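Local coordinates for Trp Repressor Binding Protein (Bacillus subtilis, PDB 1RLI) that is a putative NADPH-dependent, FMN-containing oxidoreductase of the SsuE family, built on a flavodoxin-like fold, at residues D[22-25]-D[26-30]; D[162-165]-D[166-169]. All blocks are in the same frame, centred on the assembly; numbering follows the deposited sequence.

Interaction 1. Residues D[22-25]-D[26-30]; sequences LAEK and AVQGF
Glu24 carries CG on the far side from its backbone N (chi1 -174°) and then bends at chi2, and this brings OE2 to 3.7 Å from the CA of Gln28. Gln28 instead runs out extended (chi1 -175°), taking its OE1 to a water that donates to it at 2.9 Å and also to the backbone O of Lys25; the water thus links the carbonyl of Lys25 to the Gln28 side chain three residues on. CB of Gln28 sits 3.2 Å from the O of Glu24. On the inner side of the helix, Val27 has CG1 opposite its carbonyl carbon (chi1 -59°), which leaves CG2 against the O of Ala23 at 3.3 Å. That same oxygen accepts the 3.0 Å hydrogen bond from Val27 N, while Ala26 N reaches the O of Leu22 at 3.2 Å. Both are the i to i+4 bonds of an alpha-helix. A type II beta turn from Val27 to Phe30 follows, closed by Phe30 N on Val27 O at 3.1 Å; Gly29 supplies its positive phi. This is the C-terminal part of helix 18-27, the crossover between parallel strands 6-10 and 33-41: Ala23 and Val27 pack on strand 6-10, Leu22 and Ala26 on strand 117-124, and Leu22 and Lys25 on helix 168-175.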
loop_
_atom_site.group_PDB
_atom_site.type_symbol
_atom_site.label_atom_id
_atom_site.label_comp_id
_atom_site.label_asym_id
_atom_site.label_seq_id
_atom_site.Cartn_x
_atom_site.Cartn_y
_atom_site.Cartn_z
ATOM N N LEU D 22 5.113 23.817 -6.220
ATOM C CA LEU D 22 3.965 23.022 -6.623
ATOM C C LEU D 22 2.677 23.507 -5.983
ATOM O O LEU D 22 1.624 23.484 -6.612
ATOM C CB LEU D 22 4.163 21.542 -6.273
ATOM C CG LEU D 22 4.932 20.690 -7.277
ATOM C CD1 LEU D 22 4.959 19.227 -6.825
ATOM C CD2 LEU D 22 4.253 20.805 -8.637
ATOM N N ALA D 23 2.765 23.943 -4.729
ATOM C CA ALA D 23 1.578 24.421 -4.030
ATOM C C ALA D 23 1.026 25.669 -4.701
ATOM O O ALA D 23 -0.188 25.819 -4.842
ATOM C CB ALA D 23 1.900 24.711 -2.578
ATOM N N GLU D 24 1.918 26.562 -5.120
ATOM C CA GLU D 24 1.478 27.788 -5.776
ATOM C C GLU D 24 0.720 27.504 -7.069
ATOM O O GLU D 24 -0.224 28.219 -7.404
ATOM C CB GLU D 24 2.669 28.704 -6.049
ATOM C CG GLU D 24 2.277 30.072 -6.596
ATOM C CD GLU D 24 1.318 30.823 -5.679
ATOM O OE1 GLU D 24 1.571 30.865 -4.454
ATOM O OE2 GLU D 24 0.317 31.379 -6.185
ATOM N N LYS D 25 1.127 26.461 -7.790
ATOM C CA LYS D 25 0.462 26.079 -9.035
ATOM C C LYS D 25 -0.962 25.620 -8.722
ATOM O O LYS D 25 -1.903 25.898 -9.475
ATOM C CB LYS D 25 1.215 24.929 -9.720
ATOM C CG LYS D 25 2.677 25.224 -10.032
ATOM C CD LYS D 25 2.841 26.175 -11.206
ATOM C CE LYS D 25 2.450 25.501 -12.514
ATOM N NZ LYS D 25 2.782 26.331 -13.707
ATOM N N ALA D 26 -1.116 24.917 -7.601
ATOM C CA ALA D 26 -2.422 24.417 -7.208
ATOM C C ALA D 26 -3.387 25.505 -6.733
ATOM O O ALA D 26 -4.572 25.463 -7.064
ATOM C CB ALA D 26 -2.268 23.334 -6.118
ATOM N N VAL D 27 -2.887 26.480 -5.976
ATOM C CA VAL D 27 -3.737 27.544 -5.439
ATOM C C VAL D 27 -3.550 28.912 -6.088
ATOM O O VAL D 27 -3.965 29.926 -5.515
ATOM C CB VAL D 27 -3.515 27.736 -3.916
ATOM C CG1 VAL D 27 -3.806 26.444 -3.172
ATOM C CG2 VAL D 27 -2.094 28.199 -3.656
ATOM N N GLN D 28 -2.923 28.946 -7.261
ATOM C CA GLN D 28 -2.685 30.204 -7.971
ATOM C C GLN D 28 -3.950 31.066 -8.092
ATOM O O GLN D 28 -5.006 30.584 -8.507
ATOM C CB GLN D 28 -2.133 29.903 -9.365
ATOM C CG GLN D 28 -1.728 31.132 -10.152
ATOM C CD GLN D 28 -1.138 30.780 -11.502
ATOM O OE1 GLN D 28 -1.771 30.097 -12.313
ATOM N NE2 GLN D 28 0.082 31.246 -11.753
ATOM N N GLY D 29 -3.850 32.336 -7.705
ATOM C CA GLY D 29 -4.995 33.228 -7.815
ATOM C C GLY D 29 -5.889 33.337 -6.598
ATOM O O GLY D 29 -6.439 34.404 -6.315
ATOM N N PHE D 30 -6.049 32.236 -5.872
ATOM C CA PHE D 30 -6.879 32.237 -4.671
ATOM C C PHE D 30 -6.264 33.046 -3.544
ATOM O O PHE D 30 -5.061 33.271 -3.513
ATOM C CB PHE D 30 -7.097 30.807 -4.178
ATOM C CG PHE D 30 -8.089 30.041 -4.978
ATOM C CD1 PHE D 30 -7.683 29.004 -5.811
ATOM C CD2 PHE D 30 -9.444 30.334 -4.877
ATOM C CE1 PHE D 30 -8.622 28.262 -6.530
ATOM C CE2 PHE D 30 -10.394 29.600 -5.592
ATOM C CZ PHE D 30 -9.974 28.557 -6.421
HETATM O O HOH W 1 -1.749 27.345 -11.548
#

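Interaction 2. Residues D[162-165]-D[166-169]; sequences GDIL and RDHQ
Two backbone hydrogen bonds tie Asp163 and Ile164 to Arg166 and Asp167, each spanning three residues as in a 3-10 turn. Arg166 N reaches the O of Asp163 at 3.1 Å, though the position of that nitrogen is less certain. Asp167 N lies only 2.7 Å from the O of Ile164, approaching from above the carbonyl plane. In van der Waals contact, Ile164 turns toward Asp167: with CG1 trans to the backbone N (chi1 -171°) and a bend at chi2, CD1 comes within 3.8 Å of Asp167 CB, the two side chains crossing at a slant. The His168 ring comes near Leu165 O obliquely, CE1 3.6 Å from it. Arg166 NH2 lies 3.9 Å from Asp163 CB; the opposite charges are near each other but beyond a salt bridge. Asp163 OD2, less surely placed, accepts from Asn159 N, and OD1 weakly from Asn18 ND2. Asp167 is the N-cap of helix 168-175: its OD1 accepts from Ala170 N, and its OD2 from Glu157 N at the end of strand 149-157. Between that strand and the helix, the turn lies against helix 18-27, Ile164 on Val21 and Leu22 and Leu165 on Val21, while His168 packs on Asp182 of the second subunit.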
loop_
_atom_site.group_PDB
_atom_site.type_symbol
_atom_site.label_atom_id
_atom_site.label_comp_id
_atom_site.label_asym_id
_atom_site.label_seq_id
_atom_site.Cartn_x
_atom_site.Cartn_y
_atom_site.Cartn_z
ATOM N N GLY D 162 14.003 24.155 -7.033
ATOM C CA GLY D 162 13.697 24.485 -8.411
ATOM C C GLY D 162 13.715 23.363 -9.435
ATOM O O GLY D 162 13.305 23.571 -10.575
ATOM N N ASP D 163 14.165 22.171 -9.064
ATOM C CA ASP D 163 14.199 21.115 -10.061
ATOM C C ASP D 163 12.816 20.548 -10.368
ATOM O O ASP D 163 12.662 19.782 -11.319
ATOM C CB ASP D 163 15.177 20.007 -9.647
ATOM C CG ASP D 163 14.627 19.110 -8.569
ATOM O OD1 ASP D 163 13.936 19.619 -7.662
ATOM O OD2 ASP D 163 14.903 17.891 -8.625
ATOM N N ILE D 164 11.806 20.931 -9.588
ATOM C CA ILE D 164 10.454 20.432 -9.853
ATOM C C ILE D 164 9.931 21.028 -11.157
ATOM O O ILE D 164 9.103 20.423 -11.845
ATOM C CB ILE D 164 9.452 20.775 -8.718
ATOM C CG1 ILE D 164 8.134 20.039 -8.970
ATOM C CG2 ILE D 164 9.180 22.278 -8.661
ATOM C CD1 ILE D 164 8.250 18.524 -8.873
ATOM N N LEU D 165 10.425 22.216 -11.491
ATOM C CA LEU D 165 10.031 22.899 -12.716
ATOM C C LEU D 165 10.356 22.047 -13.946
ATOM O O LEU D 165 9.897 22.332 -15.050
ATOM C CB LEU D 165 10.744 24.250 -12.806
ATOM C CG LEU D 165 10.436 25.205 -11.649
ATOM C CD1 LEU D 165 11.340 26.420 -11.712
ATOM C CD2 LEU D 165 8.972 25.620 -11.711
ATOM N N ARG D 166 11.141 20.995 -13.739
ATOM C CA ARG D 166 11.518 20.088 -14.814
ATOM C C ARG D 166 10.545 18.904 -14.892
ATOM O O ARG D 166 10.552 18.143 -15.863
ATOM C CB ARG D 166 12.949 19.600 -14.589
ATOM C CG ARG D 166 13.465 18.628 -15.630
ATOM C CD ARG D 166 14.973 18.486 -15.517
ATOM N NE ARG D 166 15.399 18.277 -14.136
ATOM C CZ ARG D 166 16.665 18.122 -13.761
ATOM N NH1 ARG D 166 17.634 18.148 -14.669
ATOM N NH2 ARG D 166 16.963 17.951 -12.478
ATOM N N ASP D 167 9.707 18.756 -13.866
ATOM C CA ASP D 167 8.723 17.677 -13.818
ATOM C C ASP D 167 7.399 18.236 -14.354
ATOM O O ASP D 167 6.474 18.534 -13.593
ATOM C CB ASP D 167 8.548 17.189 -12.374
ATOM C CG ASP D 167 7.723 15.915 -12.277
ATOM O OD1 ASP D 167 6.937 15.623 -13.212
ATOM O OD2 ASP D 167 7.846 15.210 -11.250
ATOM N N HIS D 168 7.314 18.384 -15.670
ATOM C CA HIS D 168 6.113 18.936 -16.286
ATOM C C HIS D 168 4.842 18.169 -15.950
ATOM O O HIS D 168 3.772 18.765 -15.820
ATOM C CB HIS D 168 6.316 19.048 -17.801
ATOM C CG HIS D 168 7.383 20.027 -18.184
ATOM N ND1 HIS D 168 7.341 21.354 -17.808
ATOM C CD2 HIS D 168 8.526 19.874 -18.893
ATOM C CE1 HIS D 168 8.412 21.975 -18.270
ATOM N NE2 HIS D 168 9.147 21.099 -18.932
ATOM N N GLN D 169 4.954 16.854 -15.801
ATOM C CA GLN D 169 3.801 16.039 -15.435
ATOM C C GLN D 169 3.280 16.512 -14.069
ATOM O O GLN D 169 2.076 16.634 -13.859
ATOM C CB GLN D 169 4.196 14.563 -15.339
ATOM C CG GLN D 169 4.445 13.880 -16.668
ATOM C CD GLN D 169 4.963 12.461 -16.506
ATOM O OE1 GLN D 169 4.338 11.624 -15.845
ATOM N NE2 GLN D 169 6.112 12.181 -17.114
#

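In the fold
Interaction 1 comes early in the chain, within the first beta-alpha-beta crossover of the mixed, largely parallel sheet; interaction 2 comes near the end, after the last strand, 149-157. Although more than a hundred residues separate them in sequence, their centres are 15 Å apart. They meet directly where Leu22 CG packs on Ile164 CG1 at 3.7 Å. Leu22 also touches helix 168-175, so the first and last helices of this flavodoxin-like fold pack against each other on the same side of the sheet, and the C-terminal helix is held to the first crossover. Interaction 1 is partly buried and touches no other chain of the assembly, whereas interaction 2 lies at the surface and reaches the second subunit.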